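Local structure of Poly(A) ribonuclease pop2 (Schizosaccharomyces pombe, 2P51) at residues A[163-169]-A[202-207]; A[228-232]-A[244-248]; A[26-31]-A[136-142]. The protein removes poly(A) tails from mRNA as a metal-dependent 3'-exoribonuclease, the catalytic deadenylase subunit of the CCR4-NOT complex. One frame throughout, in Å; residues are numbered along the deposited sequence. Where two conformers were deposited one is given.

Contact 1 (A[163-169]-A[202-207]); sequences TWITFHS and KNYDIK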
loop_
_atom_site.group_PDB
_atom_site.type_symbol
_atom_site.label_atom_id
_atom_site.label_comp_id
_atom_site.label_asym_id
_atom_site.label_seq_id
_atom_site.Cartn_x
_atom_site.Cartn_y
_atom_site.Cartn_z
ATOM N N THR A 163 -12.211 1.452 5.660
ATOM C CA THR A 163 -11.234 0.564 6.302
ATOM C C THR A 163 -10.037 0.371 5.360
ATOM O O THR A 163 -10.310 0.043 4.216
ATOM C CB THR A 163 -11.864 -0.803 6.627
ATOM O OG1 THR A 163 -13.027 -0.630 7.490
ATOM C CG2 THR A 163 -10.866 -1.683 7.376
ATOM N N TRP A 164 -8.826 0.558 5.840
ATOM C CA TRP A 164 -7.650 0.279 5.008
ATOM C C TRP A 164 -7.036 -1.064 5.379
ATOM O O TRP A 164 -6.897 -1.385 6.575
ATOM C CB TRP A 164 -6.586 1.375 5.190
ATOM C CG TRP A 164 -6.966 2.634 4.453
ATOM C CD1 TRP A 164 -7.967 3.513 4.794
ATOM C CD2 TRP A 164 -6.356 3.137 3.250
ATOM N NE1 TRP A 164 -8.003 4.539 3.857
ATOM C CE2 TRP A 164 -7.027 4.336 2.900
ATOM C CE3 TRP A 164 -5.294 2.693 2.413
ATOM C CZ2 TRP A 164 -6.683 5.098 1.767
ATOM C CZ3 TRP A 164 -4.981 3.462 1.308
ATOM C CH2 TRP A 164 -5.657 4.649 0.972
ATOM N N ILE A 165 -6.704 -1.862 4.380
ATOM C CA ILE A 165 -6.128 -3.204 4.542
ATOM C C ILE A 165 -4.753 -3.222 3.928
ATOM O O ILE A 165 -4.588 -2.769 2.796
ATOM C CB ILE A 165 -7.007 -4.260 3.861
ATOM C CG1 ILE A 165 -8.462 -4.155 4.252
ATOM C CG2 ILE A 165 -6.422 -5.669 4.128
ATOM C CD1 ILE A 165 -8.687 -4.303 5.758
ATOM N N THR A 166 -3.756 -3.734 4.683
ATOM C CA THR A 166 -2.367 -3.685 4.210
ATOM C C THR A 166 -1.701 -4.994 4.573
ATOM O O THR A 166 -2.315 -5.861 5.199
ATOM C CB THR A 166 -1.614 -2.498 4.853
ATOM O OG1 THR A 166 -1.646 -2.702 6.279
ATOM C CG2 THR A 166 -2.291 -1.145 4.513
ATOM N N PHE A 167 -0.426 -5.121 4.159
ATOM C CA PHE A 167 0.338 -6.317 4.543
ATOM C C PHE A 167 1.774 -5.865 4.815
ATOM O O PHE A 167 2.442 -5.357 3.872
ATOM C CB PHE A 167 0.277 -7.377 3.433
ATOM C CG PHE A 167 1.044 -8.649 3.791
ATOM C CD1 PHE A 167 0.380 -9.696 4.400
ATOM C CD2 PHE A 167 2.415 -8.774 3.485
ATOM C CE1 PHE A 167 1.026 -10.878 4.761
ATOM C CE2 PHE A 167 3.091 -9.910 3.893
ATOM C CZ PHE A 167 2.397 -10.937 4.518
ATOM N N HIS A 168 2.274 -6.061 6.031
ATOM C CA HIS A 168 3.659 -5.718 6.410
ATOM C C HIS A 168 3.925 -4.274 6.007
ATOM O O HIS A 168 4.761 -3.932 5.148
ATOM C CB HIS A 168 4.634 -6.695 5.755
ATOM C CG HIS A 168 5.954 -6.821 6.448
ATOM N ND1 HIS A 168 6.533 -5.815 7.196
ATOM C CD2 HIS A 168 6.826 -7.868 6.501
ATOM C CE1 HIS A 168 7.696 -6.244 7.677
ATOM N NE2 HIS A 168 7.900 -7.501 7.256
ATOM N N SER A 169 3.134 -3.416 6.621
ATOM C CA SER A 169 2.740 -2.151 6.052
ATOM C C SER A 169 3.605 -0.944 6.403
ATOM O O SER A 169 3.235 0.146 5.968
ATOM C CB SER A 169 1.289 -1.795 6.524
ATOM O OG SER A 169 1.381 -1.673 7.958
ATOM N N LYS A 202 -9.004 3.640 10.624
ATOM C CA LYS A 202 -9.392 2.231 10.752
ATOM C C LYS A 202 -8.575 1.413 9.770
ATOM O O LYS A 202 -8.840 1.474 8.558
ATOM C CB LYS A 202 -10.884 2.097 10.466
ATOM C CG LYS A 202 -11.400 0.660 10.452
ATOM C CD LYS A 202 -12.928 0.588 10.480
ATOM C CE LYS A 202 -13.346 -0.841 10.722
ATOM N NZ LYS A 202 -13.976 -1.559 9.602
ATOM N N ASN A 203 -7.590 0.697 10.283
ATOM C CA ASN A 203 -6.739 -0.068 9.345
ATOM C C ASN A 203 -6.382 -1.400 9.997
ATOM O O ASN A 203 -6.396 -1.540 11.244
ATOM C CB ASN A 203 -5.551 0.791 8.931
ATOM C CG ASN A 203 -4.566 1.115 10.014
ATOM O OD1 ASN A 203 -3.821 0.223 10.453
ATOM N ND2 ASN A 203 -4.441 2.335 10.511
ATOM N N TYR A 204 -6.082 -2.357 9.132
ATOM C CA TYR A 204 -5.597 -3.682 9.558
ATOM C C TYR A 204 -4.345 -4.039 8.753
ATOM O O TYR A 204 -4.343 -3.746 7.530
ATOM C CB TYR A 204 -6.638 -4.787 9.359
ATOM C CG TYR A 204 -7.898 -4.604 10.181
ATOM C CD1 TYR A 204 -7.915 -4.904 11.540
ATOM C CD2 TYR A 204 -9.052 -4.144 9.587
ATOM C CE1 TYR A 204 -9.059 -4.742 12.299
ATOM C CE2 TYR A 204 -10.194 -3.982 10.339
ATOM C CZ TYR A 204 -10.201 -4.276 11.682
ATOM O OH TYR A 204 -11.377 -4.096 12.406
ATOM N N ASP A 205 -3.382 -4.621 9.434
ATOM C CA ASP A 205 -2.176 -5.130 8.777
ATOM C C ASP A 205 -2.275 -6.651 8.802
ATOM O O ASP A 205 -2.152 -7.242 9.885
ATOM C CB ASP A 205 -0.920 -4.606 9.473
ATOM C CG ASP A 205 0.359 -5.056 8.793
ATOM O OD1 ASP A 205 0.354 -6.115 8.083
ATOM O OD2 ASP A 205 1.407 -4.391 8.950
ATOM N N ILE A 206 -2.481 -7.266 7.649
ATOM C CA ILE A 206 -2.663 -8.731 7.590
ATOM C C ILE A 206 -1.420 -9.456 8.114
ATOM O O ILE A 206 -1.571 -10.564 8.624
ATOM C CB ILE A 206 -2.974 -9.164 6.144
ATOM C CG1 ILE A 206 -4.330 -8.635 5.672
ATOM C CG2 ILE A 206 -2.884 -10.680 5.936
ATOM C CD1 ILE A 206 -4.541 -8.861 4.168
ATOM N N LYS A 207 -0.226 -8.863 7.958
ATOM C CA LYS A 207 0.966 -9.519 8.505
ATOM C C LYS A 207 0.938 -9.542 10.028
ATOM O O LYS A 207 1.332 -10.528 10.684
ATOM C CB LYS A 207 2.254 -8.799 8.081
ATOM C CG LYS A 207 3.537 -9.488 8.591
ATOM C CD LYS A 207 3.950 -10.696 7.798
ATOM C CE LYS A 207 5.204 -11.329 8.442
ATOM N NZ LYS A 207 5.406 -12.681 7.838
HETATM O O HOH W 1 -3.776 -1.280 7.545
#
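The Phe167 ring lies against the aliphatic stem of Lys207, whose CB stands over the centre of one ring face, 4.1 Å from the centroid of Phe167, while CD of Lys207 reaches CZ. Ile206 comes to the same ring at its edge, in plane, through CG2. With CG of Phe167 anti to the backbone N (chi1 -179°), the ring swings back across the start of helix 206-213. Ahead of these residues, strands 163-166 and 203-205 pair in parallel, the second being the outermost strand on this side of the DEDD nuclease sheet. Ile165 CD1 meets the edge of the Tyr204 ring, 3.8 Å from Tyr204 CD2, and Ile165 CG2 packs on Ile206 CD1. Asp205 OD1 accepts from His168 N at 2.8 Å on the syn side and from Lys207 N on the anti side, the latter an N-cap bond; the two donors come from opposite faces of the carboxylate. Ser169 N and OG both meet OD2 from above that plane, OG at 2.9 Å, and Tyr270 N also donates to OD2. So many donors should fix the carboxylate's rotation and favour its ionised form, holding the 167-169 turn leading into helix 170-181, which carries the metal ligand Asp172.

Contact 2 (A[228-232]-A[244-248]); sequences QIHRI and LTARI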
loop_
_atom_site.group_PDB
_atom_site.type_symbol
_atom_site.label_atom_id
_atom_site.label_comp_id
_atom_site.label_asym_id
_atom_site.label_seq_id
_atom_site.Cartn_x
_atom_site.Cartn_y
_atom_site.Cartn_z
ATOM N N GLN A 228 -5.475 -21.172 -1.597
ATOM C CA GLN A 228 -6.004 -21.323 -2.955
ATOM C C GLN A 228 -6.697 -20.061 -3.449
ATOM O O GLN A 228 -7.738 -20.143 -4.104
ATOM C CB GLN A 228 -7.021 -22.464 -3.051
ATOM C CG GLN A 228 -6.625 -23.664 -2.201
ATOM C CD GLN A 228 -7.499 -24.842 -2.595
ATOM O OE1 GLN A 228 -8.717 -24.827 -2.408
ATOM N NE2 GLN A 228 -6.844 -25.847 -3.163
ATOM N N ILE A 229 -6.124 -18.905 -3.155
ATOM C CA ILE A 229 -6.623 -17.663 -3.743
ATOM C C ILE A 229 -5.805 -17.286 -4.969
ATOM O O ILE A 229 -4.583 -17.200 -4.939
ATOM C CB ILE A 229 -6.576 -16.540 -2.705
ATOM C CG1 ILE A 229 -7.540 -16.815 -1.529
ATOM C CG2 ILE A 229 -6.785 -15.190 -3.379
ATOM C CD1 ILE A 229 -7.189 -16.022 -0.287
ATOM N N HIS A 230 -6.464 -17.068 -6.095
ATOM C CA HIS A 230 -5.659 -16.818 -7.306
ATOM C C HIS A 230 -5.339 -15.344 -7.446
ATOM O O HIS A 230 -6.156 -14.468 -7.193
ATOM C CB HIS A 230 -6.415 -17.349 -8.520
ATOM C CG HIS A 230 -6.062 -16.847 -9.873
ATOM N ND1 HIS A 230 -5.030 -17.381 -10.629
ATOM C CD2 HIS A 230 -6.589 -15.870 -10.664
ATOM C CE1 HIS A 230 -4.937 -16.753 -11.797
ATOM N NE2 HIS A 230 -5.880 -15.821 -11.845
ATOM N N ARG A 231 -4.110 -15.107 -7.891
ATOM C CA ARG A 231 -3.655 -13.798 -8.243
ATOM C C ARG A 231 -4.100 -13.411 -9.652
ATOM O O ARG A 231 -3.960 -14.144 -10.628
ATOM C CB ARG A 231 -2.114 -13.742 -8.185
ATOM C CG ARG A 231 -1.603 -12.337 -8.563
ATOM C CD ARG A 231 -0.099 -12.327 -8.579
ATOM N NE ARG A 231 0.561 -12.258 -7.266
ATOM C CZ ARG A 231 0.740 -11.172 -6.541
ATOM N NH1 ARG A 231 0.300 -9.966 -6.930
ATOM N NH2 ARG A 231 1.374 -11.309 -5.383
ATOM N N ILE A 232 -4.648 -12.212 -9.763
ATOM C CA ILE A 232 -4.927 -11.610 -11.043
ATOM C C ILE A 232 -3.814 -10.602 -11.281
ATOM O O ILE A 232 -3.592 -9.761 -10.401
ATOM C CB ILE A 232 -6.312 -10.918 -11.037
ATOM C CG1 ILE A 232 -7.495 -11.881 -10.906
ATOM C CG2 ILE A 232 -6.476 -10.020 -12.269
ATOM C CD1 ILE A 232 -8.876 -11.353 -11.191
ATOM N N LEU A 244 -4.581 -8.846 -4.272
ATOM C CA LEU A 244 -4.417 -10.100 -3.537
ATOM C C LEU A 244 -4.573 -9.899 -2.033
ATOM O O LEU A 244 -5.121 -10.784 -1.351
ATOM C CB LEU A 244 -3.008 -10.677 -3.819
ATOM C CG LEU A 244 -2.811 -12.147 -3.472
ATOM C CD1 LEU A 244 -3.818 -13.025 -4.204
ATOM C CD2 LEU A 244 -1.383 -12.574 -3.828
ATOM N N THR A 245 -4.049 -8.743 -1.574
ATOM C CA THR A 245 -4.187 -8.360 -0.182
ATOM C C THR A 245 -5.667 -8.325 0.191
ATOM O O THR A 245 -6.072 -8.890 1.236
ATOM C CB THR A 245 -3.548 -6.984 0.060
ATOM O OG1 THR A 245 -2.117 -7.125 -0.201
ATOM C CG2 THR A 245 -3.660 -6.525 1.509
ATOM N N ALA A 246 -6.480 -7.686 -0.630
ATOM C CA ALA A 246 -7.935 -7.646 -0.319
ATOM C C ALA A 246 -8.508 -9.049 -0.222
ATOM O O ALA A 246 -9.263 -9.419 0.705
ATOM C CB ALA A 246 -8.671 -6.882 -1.403
ATOM N N ARG A 247 -8.178 -9.876 -1.224
ATOM C CA ARG A 247 -8.795 -11.209 -1.238
ATOM C C ARG A 247 -8.331 -12.037 -0.048
ATOM O O ARG A 247 -9.162 -12.759 0.549
ATOM C CB ARG A 247 -8.485 -11.930 -2.572
ATOM C CG ARG A 247 -9.032 -11.100 -3.723
ATOM C CD ARG A 247 -8.778 -11.742 -5.056
ATOM N NE ARG A 247 -9.842 -11.218 -5.938
ATOM C CZ ARG A 247 -9.910 -11.612 -7.208
ATOM N NH1 ARG A 247 -8.982 -12.478 -7.624
ATOM N NH2 ARG A 247 -10.898 -11.090 -7.918
ATOM N N ILE A 248 -7.065 -11.980 0.334
ATOM C CA ILE A 248 -6.616 -12.705 1.535
ATOM C C ILE A 248 -7.328 -12.190 2.796
ATOM O O ILE A 248 -7.701 -12.982 3.690
ATOM C CB ILE A 248 -5.087 -12.636 1.644
ATOM C CG1 ILE A 248 -4.354 -13.476 0.575
ATOM C CG2 ILE A 248 -4.623 -13.057 3.035
ATOM C CD1 ILE A 248 -2.916 -12.942 0.480
HETATM O O HOH W 2 -6.394 -11.732 -7.014
#
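Apolar packing carries most of this contact, and Ile229 is at its centre. Its two branches part over helix 238-257: CG2 of Ile229 lies 3.8 Å from CD1 of Leu244 and equally near CB of Arg247, whereas CD1 continues along the helix to CA and CG1 of Ile248. The first torsion (chi1 -65°) turns CG1 anti to the carbonyl carbon and CG2 anti to the backbone N, so that the branches face different helix residues. The other methyl of Leu244, CD2, sits over one face of the Arg231 guanidinium, 3.4 Å from NH2 and offset toward the rim, the two side chains crossing at about a right angle. Ile232 CG1 lies 3.7 Å from Arg247 NH1, again with the side chains crosswise. The segment 228-232 begins where a Schellman motif, with Gln228 as its C-prime residue, ends helix 220-226, and it runs as an irregular connection toward helix 238-257, which carries the metal ligand Asp241. Among the polar interactions, Arg231 NH1 makes a salt bridge with Asp241 OD1 and NE bonds to Gln221, so the methyl-covered guanidinium is a second-shell group of the metal site. The chain of Arg247, extended from CG to NE, brings the edge of its guanidinium to His230 O. A water bridges the two sides, donating to His230 O at 2.8 Å and accepting from Ile232 N and, weakly, from Arg247 NH1.

Contact 3 (A[26-31]-A[136-142]); sequences VWSTNL and KHQEVGI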
loop_
_atom_site.group_PDB
_atom_site.type_symbol
_atom_site.label_atom_id
_atom_site.label_comp_id
_atom_site.label_asym_id
_atom_site.label_seq_id
_atom_site.Cartn_x
_atom_site.Cartn_y
_atom_site.Cartn_z
ATOM N N VAL A 26 -2.941 4.154 -13.859
ATOM C CA VAL A 26 -3.124 5.589 -13.794
ATOM C C VAL A 26 -1.752 6.233 -13.977
ATOM O O VAL A 26 -0.757 5.801 -13.373
ATOM C CB VAL A 26 -3.725 5.993 -12.452
ATOM C CG1 VAL A 26 -4.258 7.430 -12.452
ATOM C CG2 VAL A 26 -4.873 5.064 -12.030
ATOM N N TRP A 27 -1.765 7.270 -14.839
ATOM C CA TRP A 27 -0.609 8.073 -15.208
ATOM C C TRP A 27 -0.953 9.550 -15.031
ATOM O O TRP A 27 -2.083 9.833 -14.623
ATOM C CB TRP A 27 -0.223 7.851 -16.682
ATOM C CG TRP A 27 0.098 6.387 -16.925
ATOM C CD1 TRP A 27 -0.745 5.423 -17.405
ATOM C CD2 TRP A 27 1.353 5.749 -16.681
ATOM N NE1 TRP A 27 -0.065 4.223 -17.475
ATOM C CE2 TRP A 27 1.210 4.394 -17.040
ATOM C CE3 TRP A 27 2.600 6.173 -16.204
ATOM C CZ2 TRP A 27 2.253 3.479 -16.931
ATOM C CZ3 TRP A 27 3.643 5.258 -16.091
ATOM C CH2 TRP A 27 3.455 3.924 -16.457
ATOM N N SER A 28 -0.025 10.455 -15.297
ATOM C CA SER A 28 -0.377 11.857 -15.052
ATOM C C SER A 28 -1.545 12.265 -15.926
ATOM O O SER A 28 -2.303 13.169 -15.566
ATOM C CB SER A 28 0.858 12.726 -15.322
ATOM O OG SER A 28 1.208 12.672 -16.683
ATOM N N THR A 29 -1.728 11.613 -17.070
ATOM C CA THR A 29 -2.719 12.004 -18.078
ATOM C C THR A 29 -4.164 11.621 -17.726
ATOM O O THR A 29 -5.096 12.205 -18.262
ATOM C CB THR A 29 -2.364 11.401 -19.460
ATOM O OG1 THR A 29 -2.091 10.000 -19.288
ATOM C CG2 THR A 29 -1.086 11.994 -20.022
ATOM N N ASN A 30 -4.333 10.646 -16.812
ATOM C CA ASN A 30 -5.697 10.257 -16.470
ATOM C C ASN A 30 -5.885 10.231 -14.939
ATOM O O ASN A 30 -6.895 9.692 -14.468
ATOM C CB ASN A 30 -6.064 8.925 -17.124
ATOM C CG ASN A 30 -5.203 7.793 -16.602
ATOM O OD1 ASN A 30 -4.116 8.006 -16.058
ATOM N ND2 ASN A 30 -5.698 6.563 -16.764
ATOM N N LEU A 31 -4.985 10.882 -14.236
ATOM C CA LEU A 31 -5.107 10.957 -12.758
ATOM C C LEU A 31 -6.445 11.469 -12.287
ATOM O O LEU A 31 -7.108 10.870 -11.416
ATOM C CB LEU A 31 -3.987 11.841 -12.196
ATOM C CG LEU A 31 -4.072 12.087 -10.671
ATOM C CD1 LEU A 31 -3.923 10.792 -9.888
ATOM C CD2 LEU A 31 -3.016 13.121 -10.302
ATOM N N LYS A 136 8.240 5.008 -19.298
ATOM C CA LYS A 136 6.928 5.629 -19.195
ATOM C C LYS A 136 6.767 6.335 -17.861
ATOM O O LYS A 136 6.141 7.413 -17.850
ATOM C CB LYS A 136 5.809 4.611 -19.418
ATOM C CG LYS A 136 4.522 5.307 -19.830
ATOM C CD LYS A 136 3.504 4.297 -20.342
ATOM C CE LYS A 136 2.116 4.925 -20.505
ATOM N NZ LYS A 136 1.112 3.945 -21.021
ATOM N N HIS A 137 7.326 5.789 -16.780
ATOM C CA HIS A 137 7.250 6.520 -15.519
ATOM C C HIS A 137 8.016 7.839 -15.648
ATOM O O HIS A 137 7.651 8.833 -14.995
ATOM C CB HIS A 137 7.841 5.719 -14.371
ATOM C CG HIS A 137 6.984 4.580 -13.880
ATOM N ND1 HIS A 137 6.363 4.577 -12.631
ATOM C CD2 HIS A 137 6.659 3.397 -14.470
ATOM C CE1 HIS A 137 5.687 3.442 -12.477
ATOM N NE2 HIS A 137 5.854 2.722 -13.586
ATOM N N GLN A 138 9.072 7.861 -16.480
ATOM C CA GLN A 138 9.837 9.105 -16.568
ATOM C C GLN A 138 9.028 10.121 -17.362
ATOM O O GLN A 138 9.009 11.322 -17.080
ATOM C CB GLN A 138 11.216 8.852 -17.191
ATOM C CG GLN A 138 12.036 10.149 -17.136
ATOM C CD GLN A 138 13.416 9.948 -17.729
ATOM O OE1 GLN A 138 14.043 8.908 -17.492
ATOM N NE2 GLN A 138 13.924 10.908 -18.492
ATOM N N GLU A 139 8.324 9.624 -18.378
ATOM C CA GLU A 139 7.580 10.509 -19.254
ATOM C C GLU A 139 6.231 10.967 -18.689
ATOM O O GLU A 139 5.991 12.187 -18.782
ATOM C CB GLU A 139 7.284 9.848 -20.618
ATOM C CG GLU A 139 8.484 9.721 -21.510
ATOM C CD GLU A 139 9.142 11.066 -21.813
ATOM O OE1 GLU A 139 8.445 11.961 -22.341
ATOM O OE2 GLU A 139 10.358 11.165 -21.493
ATOM N N VAL A 140 5.402 10.034 -18.188
ATOM C CA VAL A 140 4.044 10.484 -17.779
ATOM C C VAL A 140 3.727 9.955 -16.399
ATOM O O VAL A 140 2.587 9.768 -16.008
ATOM C CB VAL A 140 2.967 10.049 -18.773
ATOM C CG1 VAL A 140 3.074 10.854 -20.081
ATOM C CG2 VAL A 140 3.039 8.579 -19.103
ATOM N N GLY A 141 4.775 9.669 -15.602
ATOM C CA GLY A 141 4.464 9.269 -14.238
ATOM C C GLY A 141 3.801 10.390 -13.471
ATOM O O GLY A 141 4.022 11.579 -13.713
ATOM N N ILE A 142 2.977 10.035 -12.495
ATOM C CA ILE A 142 2.303 11.038 -11.672
ATOM C C ILE A 142 3.249 11.747 -10.724
ATOM O O ILE A 142 4.144 11.133 -10.168
ATOM C CB ILE A 142 1.204 10.340 -10.834
ATOM C CG1 ILE A 142 0.167 9.690 -11.748
ATOM C CG2 ILE A 142 0.587 11.275 -9.815
ATOM C CD1 ILE A 142 -0.533 8.494 -11.068
HETATM O O HOH W 3 -0.830 2.237 -19.302
HETATM O O HOH W 4 4.142 14.316 -17.326
#
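Val140 O accepts a nearly straight bond from Ser28 N (2.8 Å, 171° at the hydrogen), the donor tilted 21° from the carbonyl plane. The same oxygen lies in plane at the edge of the Trp27 indole. That indole packs against several groups of the helix. Lys136, extended beyond CG, runs across one ring face, with CE 3.8 Å from the centroid of the five-membered ring of Trp27 and NZ off-centre in a cation-pi contact. A water accepts from both NE1 of Trp27 and NZ of Lys136, joining the two polar ends. The six-membered ring turns its CZ3-CH2 edge to the face of His137, a T-shaped pair with planes at 76° and centroids 5.1 Å apart; His137 ND1 hydrogen-bonds to Phe110 O, which fixes how the imidazole is turned. Val140 CG2 touches Trp27 CE3. Further along the chain, Ile142 lays CG1 against the Trp27 backbone and reaches Val26 O and Leu31 with CD1 and CG2. Asn30 OD1 accepts from Trp27 N within the turn that follows strand 23-26. The indole thus meets the helix by apolar, pi and water-mediated contacts, and the lysine charge would probably be eased by the ring beneath it.

From the N terminus, contact 3 comes first: it closes a long loop that takes in the nuclease strands 47-53, 87-93 and 105-109, bringing the turn after strand 23-26 to helix 134-140. Contact 1 follows in series, its loop made largely of helices 170-181 and 189-199, and joins the last two strands of the sheet. Contact 2 then closes the shortest loop, tying the segment after helix 220-226 to helix 238-257. None of the loops nests or crosses. Contacts 1 and 2 touch where Ile206 and Ile165 pack on Thr245, whereas contact 3 stands beside strand 23-26, at the edge of the sheet opposite strand 203-205 of contact 1, its centre about 27 Å from each of theirs.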